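Long-range contact in 3-oxoacyl-[acyl-carrier-protein] synthase 3 (Micrococcus luteus NCTC 2665, PDB 4EWP), which probably catalyses the first condensation of fatty acid synthesis, joining an acyl-CoA starter to two carbons from malonyl-ACP: residues Ser14-Val19 with Gln345-Pro350. Numbering follows the deposited sequence.
Sequences SRIVAV and QVVRLP
The carbonyl oxygen of Arg348 accepts hydrogen bonds from two waters, and through them two strands that make no direct backbone bond here are joined. One water lies 2.7 Å from Arg348 O and in turn accepts the amide hydrogen of Ile16 N; the other donates both to Arg348 O and to Ile16 O, so that both backbone polar groups of Ile16 are engaged. Beside this bridge the isoleucine splits its two branches between separate partners. With CG1 anti to the carbonyl carbon (chi1 -67°), its CD1 end crosses Val347 at a slant, over Val347 CG1. Its CG2 runs alongside the ring of Pro350, 4.0 Å from Pro350 CG. Such a seam illustrates how the duplicated thiolase fold is put together: strand 13-22 is an outer strand of one five-stranded sheet, and 341-348 belongs to the other, each sheet with strand order 1-5-4-2-3. Tyr126 of helix 125-138 and Ile185 also pack on Ile16. Cutting this side chain back to alanine would probably leave Val347 CG1 and one flank of the proline ring without their apolar cover, although the water bridges use backbone atoms alone. Pro350, the C-terminal residue, reaches strand 13-22 with its ring: CB lies 3.6 Å from Ala18 N, and CG meets Val19 CG1. The guanidinium of Arg348 turns away from Ile16, its NE hydrogen-bonded to Gly328 O.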
loop_
_atom_site.group_PDB
_atom_site.type_symbol
_atom_site.label_atom_id
_atom_site.label_comp_id
_atom_site.label_asym_id
_atom_site.label_seq_id
_atom_site.Cartn_x
_atom_site.Cartn_y
_atom_site.Cartn_z
ATOM N N SER A 14 22.102 1.618 -6.399
ATOM C CA SER A 14 21.142 0.549 -6.653
ATOM C C SER A 14 20.985 0.356 -8.149
ATOM O O SER A 14 21.453 1.178 -8.938
ATOM C CB SER A 14 19.786 0.955 -6.093
ATOM O OG SER A 14 19.379 2.166 -6.710
ATOM N N ARG A 15 20.288 -0.703 -8.553
ATOM C CA ARG A 15 20.112 -0.954 -9.980
ATOM C C ARG A 15 19.061 -2.019 -10.224
ATOM O O ARG A 15 18.891 -2.935 -9.417
ATOM C CB ARG A 15 21.458 -1.317 -10.629
ATOM C CG ARG A 15 21.532 -2.640 -11.376
ATOM C CD ARG A 15 22.919 -2.806 -12.034
ATOM N NE ARG A 15 23.049 -4.064 -12.779
ATOM C CZ ARG A 15 23.727 -5.134 -12.355
ATOM N NH1 ARG A 15 24.355 -5.107 -11.183
ATOM N NH2 ARG A 15 23.781 -6.235 -13.108
ATOM N N ILE A 16 18.337 -1.871 -11.326
ATOM C CA ILE A 16 17.357 -2.868 -11.737
ATOM C C ILE A 16 18.131 -3.979 -12.421
ATOM O O ILE A 16 18.777 -3.745 -13.444
ATOM C CB ILE A 16 16.316 -2.259 -12.708
ATOM C CG1 ILE A 16 15.460 -1.212 -11.978
ATOM C CG2 ILE A 16 15.453 -3.358 -13.346
ATOM C CD1 ILE A 16 14.519 -0.409 -12.866
ATOM N N VAL A 17 18.099 -5.184 -11.857
ATOM C CA VAL A 17 18.921 -6.261 -12.408
ATOM C C VAL A 17 18.151 -7.250 -13.279
ATOM O O VAL A 17 18.747 -8.192 -13.819
ATOM C CB VAL A 17 19.693 -7.020 -11.314
ATOM C CG1 VAL A 17 20.672 -6.085 -10.645
ATOM C CG2 VAL A 17 18.729 -7.633 -10.288
ATOM N N ALA A 18 16.843 -7.033 -13.425
ATOM C CA ALA A 18 16.034 -7.905 -14.275
ATOM C C ALA A 18 14.612 -7.413 -14.383
ATOM O O ALA A 18 14.141 -6.645 -13.532
ATOM C CB ALA A 18 16.048 -9.323 -13.754
ATOM N N VAL A 19 13.933 -7.850 -15.439
ATOM C CA VAL A 19 12.519 -7.552 -15.606
ATOM C C VAL A 19 11.756 -8.805 -16.034
ATOM O O VAL A 19 12.261 -9.628 -16.800
ATOM C CB VAL A 19 12.287 -6.380 -16.594
ATOM C CG1 VAL A 19 12.957 -6.652 -17.933
ATOM C CG2 VAL A 19 10.789 -6.104 -16.756
ATOM N N GLN A 345 11.781 8.112 -12.911
ATOM C CA GLN A 345 13.212 7.877 -12.716
ATOM C C GLN A 345 13.899 7.676 -14.052
ATOM O O GLN A 345 13.281 7.238 -15.024
ATOM C CB GLN A 345 13.465 6.601 -11.899
ATOM C CG GLN A 345 12.895 6.593 -10.524
ATOM C CD GLN A 345 11.545 5.906 -10.453
ATOM O OE1 GLN A 345 11.056 5.335 -11.432
ATOM N NE2 GLN A 345 10.937 5.953 -9.279
ATOM N N VAL A 346 15.190 7.956 -14.094
ATOM C CA VAL A 346 16.007 7.438 -15.180
ATOM C C VAL A 346 16.680 6.160 -14.673
ATOM O O VAL A 346 17.219 6.115 -13.553
ATOM C CB VAL A 346 17.032 8.463 -15.665
ATOM C CG1 VAL A 346 17.987 7.827 -16.661
ATOM C CG2 VAL A 346 16.304 9.677 -16.292
ATOM N N VAL A 347 16.597 5.103 -15.466
ATOM C CA VAL A 347 17.151 3.831 -15.040
ATOM C C VAL A 347 18.057 3.240 -16.107
ATOM O O VAL A 347 17.816 3.405 -17.291
ATOM C CB VAL A 347 16.058 2.803 -14.673
ATOM C CG1 VAL A 347 15.178 3.327 -13.526
ATOM C CG2 VAL A 347 15.224 2.428 -15.893
ATOM N N ARG A 348 19.118 2.572 -15.662
ATOM C CA ARG A 348 19.965 1.776 -16.538
ATOM C C ARG A 348 19.273 0.436 -16.788
ATOM O O ARG A 348 19.058 -0.338 -15.856
ATOM C CB ARG A 348 21.310 1.558 -15.861
ATOM C CG ARG A 348 22.363 0.933 -16.748
ATOM C CD ARG A 348 23.708 1.586 -16.513
ATOM N NE ARG A 348 24.023 2.502 -17.604
ATOM C CZ ARG A 348 24.464 3.746 -17.442
ATOM N NH1 ARG A 348 24.648 4.235 -16.219
ATOM N NH2 ARG A 348 24.718 4.500 -18.506
ATOM N N LEU A 349 18.917 0.152 -18.037
ATOM C CA LEU A 349 18.140 -1.051 -18.322
ATOM C C LEU A 349 18.955 -2.306 -18.058
ATOM O O LEU A 349 20.154 -2.344 -18.341
ATOM C CB LEU A 349 17.632 -1.038 -19.755
ATOM C CG LEU A 349 16.677 0.100 -20.120
ATOM C CD1 LEU A 349 16.592 0.264 -21.649
ATOM C CD2 LEU A 349 15.318 -0.146 -19.513
ATOM N N PRO A 350 18.306 -3.343 -17.509
ATOM C CA PRO A 350 18.966 -4.616 -17.159
ATOM C C PRO A 350 19.495 -5.387 -18.369
ATOM O O PRO A 350 18.916 -5.236 -19.442
ATOM C CB PRO A 350 17.856 -5.418 -16.466
ATOM C CG PRO A 350 16.548 -4.769 -16.918
ATOM C CD PRO A 350 16.879 -3.318 -17.138
HETATM O O HOH W 1 18.730 0.224 -13.281
HETATM O O HOH W 2 20.672 -2.450 -14.987
#